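Local coordinates for glutamic acid/alanine-rich protein (Trypanosoma congolense, PDB 2Y44), which is a surface protein of the parasite whose helical ectodomain probably forms part of the coat on the trypanosome cell, at residues A[39-42]-A[43-47]. Sequence-based numbering, arbitrary orientation.
Sequences AKER and AEKAV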
ATOM      1  N   ALA A  39     -22.684  -4.332  -6.982  1.00 15.22           N
ATOM      2  CA  ALA A  39     -23.737  -4.587  -5.975  1.00 14.84           C
ATOM      3  C   ALA A  39     -24.767  -3.465  -6.029  1.00 14.53           C
ATOM      4  O   ALA A  39     -25.975  -3.712  -5.870  1.00 14.52           O
ATOM      5  CB  ALA A  39     -23.143  -4.748  -4.543  1.00 14.63           C
ATOM      6  N   LYS A  40     -24.296  -2.221  -6.149  1.00 13.81           N
ATOM      7  CA  LYS A  40     -25.209  -1.098  -6.358  1.00 14.60           C
ATOM      8  C   LYS A  40     -26.132  -1.345  -7.544  1.00 14.13           C
ATOM      9  O   LYS A  40     -27.327  -1.162  -7.436  1.00 15.26           O
ATOM     10  CB  LYS A  40     -24.433   0.197  -6.629  1.00 13.87           C
ATOM     11  CG  LYS A  40     -25.355   1.295  -6.978  1.00 13.56           C
ATOM     12  CD  LYS A  40     -24.629   2.573  -7.304  1.00 17.93           C
ATOM     13  CE  LYS A  40     -25.622   3.661  -7.704  1.00 23.89           C
ATOM     14  NZ  LYS A  40     -24.916   4.934  -8.173  1.00 24.41           N
ATOM     15  N   GLU A  41     -25.570  -1.737  -8.679  1.00 15.21           N
ATOM     16  CA  GLU A  41     -26.390  -1.942  -9.885  1.00 14.37           C
ATOM     17  C   GLU A  41     -27.430  -3.044  -9.653  1.00 13.90           C
ATOM     18  O   GLU A  41     -28.568  -2.921 -10.114  1.00 16.15           O
ATOM     19  CB  GLU A  41     -25.526  -2.320 -11.092  1.00 14.03           C
ATOM     20  CG  GLU A  41     -26.343  -2.502 -12.343  1.00 22.37           C
ATOM     21  CD  GLU A  41     -25.511  -2.456 -13.614  1.00 35.53           C
ATOM     22  OE1 GLU A  41     -24.266  -2.575 -13.525  1.00 41.09           O
ATOM     23  OE2 GLU A  41     -26.106  -2.267 -14.701  1.00 40.92           O
ATOM     24  N   ARG A  42     -27.050  -4.110  -8.959  1.00 14.51           N
ATOM     25  CA  ARG A  42     -28.002  -5.172  -8.645  1.00 14.80           C
ATOM     26  C   ARG A  42     -29.163  -4.637  -7.797  1.00 13.97           C
ATOM     27  O   ARG A  42     -30.327  -4.948  -8.067  1.00 14.78           O
ATOM     28  CB  ARG A  42     -27.331  -6.404  -8.008  1.00 14.71           C
ATOM     29  CG  ARG A  42     -26.491  -7.236  -9.022  1.00 17.14           C
ATOM     30  CD  ARG A  42     -26.039  -8.584  -8.414  1.00 16.95           C
ATOM     31  NE  ARG A  42     -25.187  -8.401  -7.245  1.00 22.66           N
ATOM     32  CZ  ARG A  42     -23.871  -8.179  -7.299  1.00 22.58           C
ATOM     33  NH1 ARG A  42     -23.232  -8.215  -8.454  1.00 24.81           N
ATOM     34  NH2 ARG A  42     -23.184  -8.045  -6.180  1.00 28.55           N
ATOM     35  N   ALA A  43     -28.844  -3.808  -6.810  1.00 14.35           N
ATOM     36  CA  ALA A  43     -29.844  -3.303  -5.887  1.00 12.46           C
ATOM     37  C   ALA A  43     -30.759  -2.312  -6.635  1.00 11.61           C
ATOM     38  O   ALA A  43     -31.949  -2.247  -6.368  1.00 14.59           O
ATOM     39  CB  ALA A  43     -29.142  -2.595  -4.636  1.00 13.81           C
ATOM     40  N   GLU A  44     -30.201  -1.544  -7.587  1.00 13.33           N
ATOM     41  CA  GLU A  44     -31.013  -0.537  -8.315  1.00 15.81           C
ATOM     42  C   GLU A  44     -31.967  -1.214  -9.316  1.00 14.70           C
ATOM     43  O   GLU A  44     -33.124  -0.822  -9.437  1.00 14.99           O
ATOM     44  CB  GLU A  44     -30.135   0.506  -9.035  1.00 15.83           C
ATOM     45  CG  GLU A  44     -29.159   1.297  -8.101  1.00 12.31           C
ATOM     46  CD  GLU A  44     -29.823   2.285  -7.158  1.00 19.68           C
ATOM     47  OE1 GLU A  44     -31.019   2.516  -7.304  1.00 19.37           O
ATOM     48  OE2 GLU A  44     -29.143   2.819  -6.237  1.00 17.85           O
ATOM     49  N   LYS A  45     -31.504  -2.294  -9.932  1.00 16.42           N
ATOM     50  CA  LYS A  45     -32.379  -3.157 -10.739  1.00 14.43           C
ATOM     51  C   LYS A  45     -33.492  -3.774  -9.905  1.00 14.78           C
ATOM     52  O   LYS A  45     -34.663  -3.791 -10.332  1.00 13.60           O
ATOM     53  CB  LYS A  45     -31.556  -4.245 -11.440  1.00 15.24           C
ATOM     54  CG  LYS A  45     -30.681  -3.657 -12.518  1.00 21.14           C
ATOM     55  CD  LYS A  45     -29.857  -4.758 -13.220  1.00 24.60           C
ATOM     56  CE  LYS A  45     -30.595  -6.084 -13.379  1.00 27.44           C
ATOM     57  NZ  LYS A  45     -29.763  -6.985 -14.292  1.00 28.53           N
ATOM     58  N   ALA A  46     -33.145  -4.204  -8.694  1.00 16.35           N
ATOM     59  CA  ALA A  46     -34.133  -4.784  -7.779  1.00 14.87           C
ATOM     60  C   ALA A  46     -35.242  -3.761  -7.449  1.00 14.79           C
ATOM     61  O   ALA A  46     -36.420  -4.134  -7.351  1.00 15.14           O
ATOM     62  CB  ALA A  46     -33.455  -5.313  -6.515  1.00 14.92           C
ATOM     63  N   VAL A  47     -34.887  -2.491  -7.311  1.00 12.84           N
ATOM     64  CA  VAL A  47     -35.878  -1.416  -7.109  1.00 15.26           C
ATOM     65  C   VAL A  47     -36.842  -1.293  -8.283  1.00 13.93           C
ATOM     66  O   VAL A  47     -38.051  -1.226  -8.109  1.00 16.28           O
ATOM     67  CB  VAL A  47     -35.224  -0.021  -6.903  1.00 14.23           C
ATOM     68  CG1 VAL A  47     -36.312   1.058  -6.978  1.00 18.73           C
ATOM     69  CG2 VAL A  47     -34.461   0.011  -5.583  1.00 13.32           C
TER
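Glu44 N donates to Lys40 O at 2.9 Å, and Lys45 N donates to Glu41 O at 3.0 Å. The second bond is the straighter, at 167°. Ala43 N to Ala39 O and Ala46 N to Arg42 O complete four successive i to i+4 bonds. Lys40 is fully extended. Glu44 chi1 (-58°) puts Glu44 CG beside its backbone N, 3.1 Å from Lys40 O. The bend at chi2 (-70°) then turns the carboxylate off that line, and the two chains cross at an angle. Glu44 OE2 is 3.9 Å from Lys40 CE but 5.1 Å from Lys40 NZ. The opposite charges make no salt bridge. Lys45 CG, beside its own backbone N, lies 3.3 Å from Glu41 O. The aliphatic contact, Glu41 CG to Lys45 CD at 4.3 Å, is loose. The Arg42 guanidinium folds back, with Ala39 CA 3.5 Å over one face, near the rim. Arg42 also makes a weak, long ion pair with Glu184. Ala39 packs on helix 149-183, while Lys40, Glu44 and Val47 touch alanines of helix 57-107. These are two and a half turns of regular alpha-helix, within helix 18-53 and a predicted coiled-coil region of the elongated helical GARP ectodomain.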